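Local coordinates for flap endonuclease 1 (Desulfurococcus amylolyticus, PDB 3ORY), which probably cleaves the 5' flaps of branched DNA that arise during replication and repair, acting as a structure-specific, metal-dependent nuclease, at residues E28-K36 and I82-V90; W310-V318 and L337-I348. All coordinates share one frame; numbering follows the deposited sequence.

Contact 1. Residues E28-K36 and I82-V90; sequences EDLRILHGK and IVEAGIKPV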
loop_
_atom_site.group_PDB
_atom_site.type_symbol
_atom_site.label_atom_id
_atom_site.label_comp_id
_atom_site.label_asym_id
_atom_site.label_seq_id
_atom_site.Cartn_x
_atom_site.Cartn_y
_atom_site.Cartn_z
ATOM N N GLU A 28 -14.062 9.039 9.394
ATOM C CA GLU A 28 -13.907 9.073 10.856
ATOM C C GLU A 28 -13.473 7.743 11.466
ATOM O O GLU A 28 -12.596 7.716 12.335
ATOM C CB GLU A 28 -15.148 9.639 11.552
ATOM C CG GLU A 28 -15.311 11.158 11.378
ATOM C CD GLU A 28 -13.995 11.952 11.515
ATOM O OE1 GLU A 28 -13.199 11.684 12.444
ATOM O OE2 GLU A 28 -13.766 12.863 10.690
ATOM N N ASP A 29 -14.078 6.651 11.000
ATOM C CA ASP A 29 -13.588 5.292 11.285
ATOM C C ASP A 29 -14.008 4.314 10.188
ATOM O O ASP A 29 -14.830 4.639 9.328
ATOM C CB ASP A 29 -14.051 4.795 12.668
ATOM C CG ASP A 29 -15.554 4.963 12.894
ATOM O OD1 ASP A 29 -16.306 5.216 11.921
ATOM O OD2 ASP A 29 -15.985 4.844 14.064
ATOM N N LEU A 30 -13.445 3.113 10.236
ATOM C CA LEU A 30 -13.737 2.058 9.269
ATOM C C LEU A 30 -15.234 1.814 9.018
ATOM O O LEU A 30 -15.631 1.553 7.884
ATOM C CB LEU A 30 -13.042 0.763 9.704
ATOM C CG LEU A 30 -11.661 0.358 9.169
ATOM C CD1 LEU A 30 -10.769 1.532 8.805
ATOM C CD2 LEU A 30 -10.958 -0.556 10.173
ATOM N N ARG A 31 -16.056 1.922 10.067
ATOM C CA ARG A 31 -17.478 1.557 9.995
ATOM C C ARG A 31 -18.290 2.398 8.999
ATOM O O ARG A 31 -19.281 1.916 8.443
ATOM C CB ARG A 31 -18.126 1.579 11.391
ATOM C CG ARG A 31 -19.230 0.527 11.623
ATOM C CD ARG A 31 -20.590 0.941 11.016
ATOM N NE ARG A 31 -21.753 0.259 11.605
ATOM C CZ ARG A 31 -22.132 -0.993 11.337
ATOM N NH1 ARG A 31 -21.440 -1.756 10.492
ATOM N NH2 ARG A 31 -23.209 -1.494 11.936
ATOM N N ILE A 32 -17.871 3.638 8.755
ATOM C CA ILE A 32 -18.535 4.473 7.745
ATOM C C ILE A 32 -18.610 3.768 6.367
ATOM O O ILE A 32 -19.569 3.953 5.616
ATOM C CB ILE A 32 -17.919 5.912 7.680
ATOM C CG1 ILE A 32 -18.700 6.872 8.594
ATOM C CG2 ILE A 32 -17.925 6.479 6.265
ATOM C CD1 ILE A 32 -18.113 7.048 9.986
ATOM N N LEU A 33 -17.620 2.925 6.073
ATOM C CA LEU A 33 -17.566 2.190 4.802
ATOM C C LEU A 33 -18.288 0.835 4.835
ATOM O O LEU A 33 -18.131 0.024 3.918
ATOM C CB LEU A 33 -16.106 1.992 4.366
ATOM C CG LEU A 33 -15.263 3.230 4.027
ATOM C CD1 LEU A 33 -13.781 2.860 3.927
ATOM C CD2 LEU A 33 -15.736 3.900 2.745
ATOM N N HIS A 34 -19.085 0.598 5.878
ATOM C CA HIS A 34 -19.791 -0.675 6.053
ATOM C C HIS A 34 -20.545 -1.052 4.787
ATOM O O HIS A 34 -21.181 -0.201 4.157
ATOM C CB HIS A 34 -20.767 -0.615 7.244
ATOM C CG HIS A 34 -21.994 0.206 6.980
ATOM N ND1 HIS A 34 -23.133 -0.324 6.408
ATOM C CD2 HIS A 34 -22.251 1.520 7.181
ATOM C CE1 HIS A 34 -24.042 0.627 6.279
ATOM N NE2 HIS A 34 -23.532 1.756 6.743
ATOM N N GLY A 35 -20.454 -2.324 4.409
ATOM C CA GLY A 35 -21.124 -2.831 3.216
ATOM C C GLY A 35 -20.390 -2.616 1.899
ATOM O O GLY A 35 -20.778 -3.189 0.886
ATOM N N LYS A 36 -19.337 -1.795 1.900
ATOM C CA LYS A 36 -18.585 -1.518 0.661
ATOM C C LYS A 36 -17.543 -2.592 0.358
ATOM O O LYS A 36 -16.944 -3.174 1.264
ATOM C CB LYS A 36 -17.917 -0.135 0.699
ATOM C CG LYS A 36 -18.889 1.048 0.867
ATOM C CD LYS A 36 -19.636 1.369 -0.422
ATOM C CE LYS A 36 -21.004 2.029 -0.166
ATOM N NZ LYS A 36 -20.933 3.140 0.823
ATOM N N ILE A 82 -11.094 -5.119 9.439
ATOM C CA ILE A 82 -11.773 -4.576 8.266
ATOM C C ILE A 82 -13.142 -5.243 8.107
ATOM O O ILE A 82 -14.155 -4.569 7.948
ATOM C CB ILE A 82 -10.874 -4.741 7.010
ATOM C CG1 ILE A 82 -9.727 -3.729 7.063
ATOM C CG2 ILE A 82 -11.654 -4.566 5.733
ATOM C CD1 ILE A 82 -8.679 -3.936 5.971
ATOM N N VAL A 83 -13.159 -6.568 8.193
ATOM C CA VAL A 83 -14.406 -7.343 8.184
ATOM C C VAL A 83 -15.339 -6.981 9.357
ATOM O O VAL A 83 -16.549 -6.838 9.155
ATOM C CB VAL A 83 -14.121 -8.866 8.141
ATOM C CG1 VAL A 83 -15.387 -9.673 8.392
ATOM C CG2 VAL A 83 -13.497 -9.255 6.783
ATOM N N GLU A 84 -14.777 -6.814 10.557
ATOM C CA GLU A 84 -15.557 -6.415 11.754
ATOM C C GLU A 84 -16.198 -5.039 11.603
ATOM O O GLU A 84 -17.230 -4.746 12.221
ATOM C CB GLU A 84 -14.694 -6.460 13.023
ATOM C CG GLU A 84 -14.463 -7.876 13.554
ATOM C CD GLU A 84 -13.386 -7.971 14.627
ATOM O OE1 GLU A 84 -12.673 -6.975 14.867
ATOM O OE2 GLU A 84 -13.246 -9.057 15.231
ATOM N N ALA A 85 -15.579 -4.193 10.785
ATOM C CA ALA A 85 -16.141 -2.896 10.444
ATOM C C ALA A 85 -17.231 -2.978 9.369
ATOM O O ALA A 85 -17.859 -1.967 9.046
ATOM C CB ALA A 85 -15.035 -1.958 10.004
ATOM N N GLY A 86 -17.448 -4.170 8.810
ATOM C CA GLY A 86 -18.482 -4.368 7.784
ATOM C C GLY A 86 -17.998 -4.185 6.352
ATOM O O GLY A 86 -18.785 -4.267 5.404
ATOM N N ILE A 87 -16.700 -3.940 6.193
ATOM C CA ILE A 87 -16.091 -3.811 4.865
ATOM C C ILE A 87 -15.917 -5.199 4.238
ATOM O O ILE A 87 -15.585 -6.161 4.924
ATOM C CB ILE A 87 -14.746 -3.037 4.924
ATOM C CG1 ILE A 87 -14.985 -1.570 5.312
ATOM C CG2 ILE A 87 -14.013 -3.103 3.592
ATOM C CD1 ILE A 87 -13.764 -0.883 5.913
ATOM N N LYS A 88 -16.171 -5.293 2.938
ATOM C CA LYS A 88 -15.963 -6.537 2.205
ATOM C C LYS A 88 -14.645 -6.441 1.438
ATOM O O LYS A 88 -14.601 -5.879 0.343
ATOM C CB LYS A 88 -17.152 -6.820 1.279
ATOM C CG LYS A 88 -18.477 -6.954 2.043
ATOM C CD LYS A 88 -19.631 -7.317 1.128
ATOM C CE LYS A 88 -20.875 -7.621 1.954
ATOM N NZ LYS A 88 -22.103 -7.590 1.124
ATOM N N PRO A 89 -13.557 -6.976 2.023
ATOM C CA PRO A 89 -12.265 -6.785 1.374
ATOM C C PRO A 89 -11.942 -7.842 0.325
ATOM O O PRO A 89 -12.333 -9.010 0.451
ATOM C CB PRO A 89 -11.279 -6.872 2.546
ATOM C CG PRO A 89 -11.928 -7.840 3.513
ATOM C CD PRO A 89 -13.436 -7.789 3.252
ATOM N N VAL A 90 -11.230 -7.410 -0.712
ATOM C CA VAL A 90 -10.648 -8.307 -1.694
ATOM C C VAL A 90 -9.244 -7.776 -1.991
ATOM O O VAL A 90 -9.052 -6.569 -2.170
ATOM C CB VAL A 90 -11.518 -8.424 -2.989
ATOM C CG1 VAL A 90 -11.911 -7.045 -3.541
ATOM C CG2 VAL A 90 -10.815 -9.278 -4.069
#

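Contact 2. Residues W310-V318 and L337-I348; sequences WHTPDPDAV and LERYVKAFKENI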
loop_
_atom_site.group_PDB
_atom_site.type_symbol
_atom_site.label_atom_id
_atom_site.label_comp_id
_atom_site.label_asym_id
_atom_site.label_seq_id
_atom_site.Cartn_x
_atom_site.Cartn_y
_atom_site.Cartn_z
ATOM N N TRP A 310 -16.663 -14.411 -1.444
ATOM C CA TRP A 310 -16.211 -14.699 -0.094
ATOM C C TRP A 310 -16.677 -16.098 0.322
ATOM O O TRP A 310 -17.832 -16.467 0.090
ATOM C CB TRP A 310 -16.729 -13.631 0.874
ATOM C CG TRP A 310 -16.136 -12.265 0.615
ATOM C CD1 TRP A 310 -15.063 -11.714 1.243
ATOM C CD2 TRP A 310 -16.575 -11.297 -0.351
ATOM N NE1 TRP A 310 -14.801 -10.464 0.738
ATOM C CE2 TRP A 310 -15.711 -10.183 -0.244
ATOM C CE3 TRP A 310 -17.618 -11.255 -1.283
ATOM C CZ2 TRP A 310 -15.849 -9.046 -1.047
ATOM C CZ3 TRP A 310 -17.758 -10.119 -2.080
ATOM C CH2 TRP A 310 -16.878 -9.033 -1.956
ATOM N N HIS A 311 -15.774 -16.871 0.923
ATOM C CA HIS A 311 -16.074 -18.246 1.353
ATOM C C HIS A 311 -15.963 -18.399 2.856
ATOM O O HIS A 311 -15.296 -17.607 3.521
ATOM C CB HIS A 311 -15.145 -19.255 0.671
ATOM C CG HIS A 311 -15.194 -19.206 -0.820
ATOM N ND1 HIS A 311 -16.354 -19.430 -1.535
ATOM C CD2 HIS A 311 -14.228 -18.958 -1.734
ATOM C CE1 HIS A 311 -16.100 -19.315 -2.826
ATOM N NE2 HIS A 311 -14.816 -19.031 -2.975
ATOM N N THR A 312 -16.621 -19.431 3.383
ATOM C CA THR A 312 -16.593 -19.728 4.805
ATOM C C THR A 312 -15.150 -19.841 5.297
ATOM O O THR A 312 -14.364 -20.594 4.736
ATOM C CB THR A 312 -17.362 -21.041 5.100
ATOM O OG1 THR A 312 -18.680 -20.938 4.550
ATOM C CG2 THR A 312 -17.461 -21.310 6.609
ATOM N N PRO A 313 -14.793 -19.076 6.344
ATOM C CA PRO A 313 -13.451 -19.234 6.905
ATOM C C PRO A 313 -13.179 -20.674 7.349
ATOM O O PRO A 313 -14.108 -21.390 7.758
ATOM C CB PRO A 313 -13.460 -18.289 8.104
ATOM C CG PRO A 313 -14.487 -17.247 7.739
ATOM C CD PRO A 313 -15.545 -17.984 6.991
ATOM N N ASP A 314 -11.918 -21.088 7.246
ATOM C CA ASP A 314 -11.474 -22.407 7.678
ATOM C C ASP A 314 -10.538 -22.223 8.887
ATOM O O ASP A 314 -9.332 -22.039 8.717
ATOM C CB ASP A 314 -10.777 -23.118 6.499
ATOM C CG ASP A 314 -10.314 -24.540 6.835
ATOM O OD1 ASP A 314 -10.276 -24.940 8.017
ATOM O OD2 ASP A 314 -9.948 -25.255 5.885
ATOM N N PRO A 315 -11.102 -22.230 10.116
ATOM C CA PRO A 315 -10.308 -21.915 11.314
ATOM C C PRO A 315 -9.092 -22.821 11.501
ATOM O O PRO A 315 -8.004 -22.336 11.824
ATOM C CB PRO A 315 -11.312 -22.098 12.462
ATOM C CG PRO A 315 -12.640 -21.779 11.826
ATOM C CD PRO A 315 -12.537 -22.373 10.438
ATOM N N ASP A 316 -9.253 -24.121 11.280
ATOM C CA ASP A 316 -8.117 -25.012 11.470
ATOM C C ASP A 316 -6.970 -24.699 10.500
ATOM O O ASP A 316 -5.802 -24.728 10.898
ATOM C CB ASP A 316 -8.508 -26.478 11.372
ATOM C CG ASP A 316 -7.427 -27.384 11.928
ATOM O OD1 ASP A 316 -7.318 -27.470 13.160
ATOM O OD2 ASP A 316 -6.687 -27.994 11.146
ATOM N N ALA A 317 -7.311 -24.384 9.250
ATOM C CA ALA A 317 -6.302 -24.044 8.242
ATOM C C ALA A 317 -5.572 -22.765 8.644
ATOM O O ALA A 317 -4.356 -22.679 8.500
ATOM C CB ALA A 317 -6.929 -23.900 6.857
ATOM N N VAL A 318 -6.309 -21.789 9.176
ATOM C CA VAL A 318 -5.678 -20.577 9.705
ATOM C C VAL A 318 -4.724 -20.932 10.857
ATOM O O VAL A 318 -3.583 -20.467 10.885
ATOM C CB VAL A 318 -6.700 -19.511 10.171
ATOM C CG1 VAL A 318 -5.973 -18.314 10.796
ATOM C CG2 VAL A 318 -7.573 -19.034 9.005
ATOM N N LEU A 337 -10.070 -15.696 15.865
ATOM C CA LEU A 337 -10.905 -16.513 14.980
ATOM C C LEU A 337 -12.365 -16.598 15.459
ATOM O O LEU A 337 -13.293 -16.481 14.653
ATOM C CB LEU A 337 -10.313 -17.916 14.803
ATOM C CG LEU A 337 -9.120 -18.036 13.845
ATOM C CD1 LEU A 337 -8.465 -19.405 14.010
ATOM C CD2 LEU A 337 -9.535 -17.768 12.383
ATOM N N GLU A 338 -12.558 -16.792 16.763
ATOM C CA GLU A 338 -13.897 -16.772 17.362
ATOM C C GLU A 338 -14.656 -15.515 16.945
ATOM O O GLU A 338 -15.783 -15.594 16.450
ATOM C CB GLU A 338 -13.812 -16.805 18.886
ATOM C CG GLU A 338 -13.278 -18.082 19.494
ATOM C CD GLU A 338 -13.147 -17.971 21.008
ATOM O OE1 GLU A 338 -13.710 -17.014 21.584
ATOM O OE2 GLU A 338 -12.480 -18.830 21.617
ATOM N N ARG A 339 -14.031 -14.358 17.143
ATOM C CA ARG A 339 -14.639 -13.082 16.767
ATOM C C ARG A 339 -14.799 -12.950 15.254
ATOM O O ARG A 339 -15.834 -12.486 14.774
ATOM C CB ARG A 339 -13.829 -11.912 17.332
ATOM C CG ARG A 339 -14.106 -11.643 18.798
ATOM C CD ARG A 339 -12.903 -11.034 19.490
ATOM N NE ARG A 339 -13.029 -11.134 20.948
ATOM C CZ ARG A 339 -12.051 -10.867 21.814
ATOM N NH1 ARG A 339 -12.264 -10.992 23.117
ATOM N NH2 ARG A 339 -10.853 -10.481 21.378
ATOM N N TYR A 340 -13.782 -13.383 14.511
ATOM C CA TYR A 340 -13.796 -13.249 13.062
ATOM C C TYR A 340 -14.918 -14.041 12.402
ATOM O O TYR A 340 -15.605 -13.512 11.529
ATOM C CB TYR A 340 -12.436 -13.626 12.450
ATOM C CG TYR A 340 -12.422 -13.677 10.935
ATOM C CD1 TYR A 340 -12.703 -12.537 10.163
ATOM C CD2 TYR A 340 -12.108 -14.863 10.267
ATOM C CE1 TYR A 340 -12.673 -12.587 8.756
ATOM C CE2 TYR A 340 -12.072 -14.923 8.865
ATOM C CZ TYR A 340 -12.361 -13.780 8.121
ATOM O OH TYR A 340 -12.334 -13.858 6.746
ATOM N N VAL A 341 -15.111 -15.296 12.813
ATOM C CA VAL A 341 -16.169 -16.118 12.207
ATOM C C VAL A 341 -17.567 -15.530 12.451
ATOM O O VAL A 341 -18.421 -15.553 11.560
ATOM C CB VAL A 341 -16.095 -17.630 12.590
ATOM C CG1 VAL A 341 -14.783 -18.251 12.085
ATOM C CG2 VAL A 341 -16.269 -17.862 14.089
ATOM N N LYS A 342 -17.782 -14.979 13.643
ATOM C CA LYS A 342 -19.053 -14.325 13.957
ATOM C C LYS A 342 -19.277 -13.098 13.080
ATOM O O LYS A 342 -20.332 -12.959 12.456
ATOM C CB LYS A 342 -19.141 -13.966 15.444
ATOM C CG LYS A 342 -19.178 -15.176 16.400
ATOM C CD LYS A 342 -20.523 -15.943 16.382
ATOM C CE LYS A 342 -20.554 -17.077 15.333
ATOM N NZ LYS A 342 -19.541 -18.150 15.583
ATOM N N ALA A 343 -18.266 -12.236 13.002
ATOM C CA ALA A 343 -18.362 -11.026 12.192
ATOM C C ALA A 343 -18.510 -11.356 10.701
ATOM O O ALA A 343 -19.226 -10.663 9.983
ATOM C CB ALA A 343 -17.170 -10.115 12.445
ATOM N N PHE A 344 -17.854 -12.430 10.251
ATOM C CA PHE A 344 -17.956 -12.883 8.857
ATOM C C PHE A 344 -19.392 -13.274 8.510
ATOM O O PHE A 344 -19.926 -12.863 7.485
ATOM C CB PHE A 344 -17.020 -14.074 8.600
ATOM C CG PHE A 344 -16.869 -14.432 7.146
ATOM C CD1 PHE A 344 -15.757 -14.006 6.426
ATOM C CD2 PHE A 344 -17.831 -15.204 6.496
ATOM C CE1 PHE A 344 -15.604 -14.336 5.074
ATOM C CE2 PHE A 344 -17.688 -15.535 5.145
ATOM C CZ PHE A 344 -16.577 -15.097 4.438
ATOM N N LYS A 345 -19.989 -14.086 9.375
ATOM C CA LYS A 345 -21.367 -14.547 9.230
ATOM C C LYS A 345 -22.352 -13.364 9.189
ATOM O O LYS A 345 -23.275 -13.355 8.380
ATOM C CB LYS A 345 -21.688 -15.515 10.379
ATOM C CG LYS A 345 -23.046 -16.223 10.344
ATOM C CD LYS A 345 -23.120 -17.244 11.493
ATOM C CE LYS A 345 -24.513 -17.339 12.117
ATOM N NZ LYS A 345 -25.401 -18.332 11.437
ATOM N N GLU A 346 -22.126 -12.366 10.043
ATOM C CA GLU A 346 -23.013 -11.203 10.153
ATOM C C GLU A 346 -22.832 -10.177 9.027
ATOM O O GLU A 346 -23.818 -9.673 8.482
ATOM C CB GLU A 346 -22.843 -10.515 11.519
ATOM C CG GLU A 346 -23.421 -11.302 12.707
ATOM C CD GLU A 346 -22.809 -10.910 14.061
ATOM O OE1 GLU A 346 -21.765 -10.216 14.085
ATOM O OE2 GLU A 346 -23.372 -11.309 15.109
ATOM N N ASN A 347 -21.578 -9.876 8.687
ATOM C CA ASN A 347 -21.258 -8.776 7.767
ATOM C C ASN A 347 -21.097 -9.168 6.303
ATOM O O ASN A 347 -21.295 -8.343 5.410
ATOM C CB ASN A 347 -20.012 -8.018 8.242
ATOM C CG ASN A 347 -20.231 -7.289 9.559
ATOM O OD1 ASN A 347 -21.360 -7.165 10.042
ATOM N ND2 ASN A 347 -19.147 -6.799 10.146
ATOM N N ILE A 348 -20.726 -10.420 6.060
ATOM C CA ILE A 348 -20.494 -10.900 4.698
ATOM C C ILE A 348 -21.609 -11.848 4.244
ATOM O O ILE A 348 -22.072 -11.756 3.105
ATOM C CB ILE A 348 -19.064 -11.479 4.539
ATOM C CG1 ILE A 348 -18.046 -10.332 4.631
ATOM C CG2 ILE A 348 -18.920 -12.225 3.221
ATOM C CD1 ILE A 348 -16.632 -10.753 4.934
#

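Contact 1. Residues E28-K36 and I82-V90
Ala85, following helix 70-84, meets the 3-10 turn of 30-32 with its methyl group: Ala85 CB lies 3.4 Å from Leu30 CB, tighter than ordinary van der Waals contact. Its carbonyl O is bordered by carbon atoms, among them His34 CB, which lies 3.7 Å from Ala85 O. The Arg31 guanidinium brings its edge toward this oxygen, with Ala85 O near its plane, but Arg31 NH1 remains 3.9 Å from Ala85 O, and the buried oxygen finds no partner.

Gly86 is the first residue to leave helical phi/psi and ends the helix in a Schellman motif, with Gly86 N bonded to Val83 O and Ile87 N to Ile82 O. Its phi is positive, a conformation that suits glycine, and its backbone packs closely against His34. Gly86 O accepts from Gly35 N (2.7 Å); the donor stands 51° above the carbonyl plane. Gly35 itself lies in the type II turn Leu33-Lys36.

Ile87 packs against the 3-10 turn. With CG1 anti to its own carbonyl carbon (chi1 -67°), the longer branch runs alongside Leu33, Ile87 CG1 lying 3.9 Å from Leu33 CB, and ends with Ile87 CD1 3.6 Å from Leu30 O. This side chain crosses that of Leu30 at about a right angle.

At Lys88 the chain turns into strand 88-93, and Lys88 N donates to Lys36 O (2.8 Å) in a nearly straight bond of 168°. Pairing of Lys88 with Ile38 follows; strands 37-41 and 88-93 run parallel within the mixed sheet of this PIN-like XPG N-terminal domain.

The two backbone bonds are consistent with setting the register where these strands begin to pair. Leu30, Leu33, Ala85 and Ile87 pack together as apolar groups, while Ala85 O, buried beside Arg31 and His34, stays without a hydrogen-bond partner.

Contact 2. Residues W310-V318 and L337-I348
Trp310 is tethered at its polar end by a hydrogen bond from NE1 to Pro89 O, while Trp310 CB packs 3.5 Å from Ile348 CG2, the two side chains crossing at about a right angle. The same CB also touches Phe344 CZ.

Phe344 stands at the middle of the interface. With CG anti to the backbone N (chi1 -169°), its ring rises from helix 330-347 between Ile348 CB on one face and Pro313 on the other. Pro313 CD is 3.6 Å from the centroid of the Phe344 ring and 11° off the normal, a CH-pi contact. The ring's far end abuts the backbone in a tight approach, Phe344 CZ lying 3.0 Å from His311 O.

Pro313 CG also presses against Tyr340 CE2 at 3.5 Å; Tyr340 OH is bonded to Met156 O on helix 143-156. Farther along, Val341 CG1 touches Pro315 CG, and Leu337 CD2 lies 3.9 Å from Val318 CG1. Asp314 N-caps helix 315-325 through a bond from Ala317 N to its OD1.

The two segments therefore adhere by apolar and CH-pi packing centred on Pro313 and Phe344, with Trp310 NE1 and Tyr340 OH bonded to backbone carbonyls outside both segments.

Contact 1 closes before contact 2 opens along the chain, yet their centres lie only 15 Å apart, on the same side of the chain's centre. Contact 1 belongs to the XPG N-terminal domain, where helix 70-84 passes into strand 88-93 of the mixed sheet. Contact 2 joins the loop leading into helix 315-325, and that helix's first turn, to helix 330-347. They meet directly: Asn347 ND2 probably donates to Val83 O (2.8 Å), as Trp310 NE1 probably does to Pro89 O (2.9 Å). Helix 330-347 also lies against helix 70-84 through Ala343 and Glu84. The C-terminal helical pair is thereby joined to the flank of the N-terminal core, bringing distant parts of the sequence into one body.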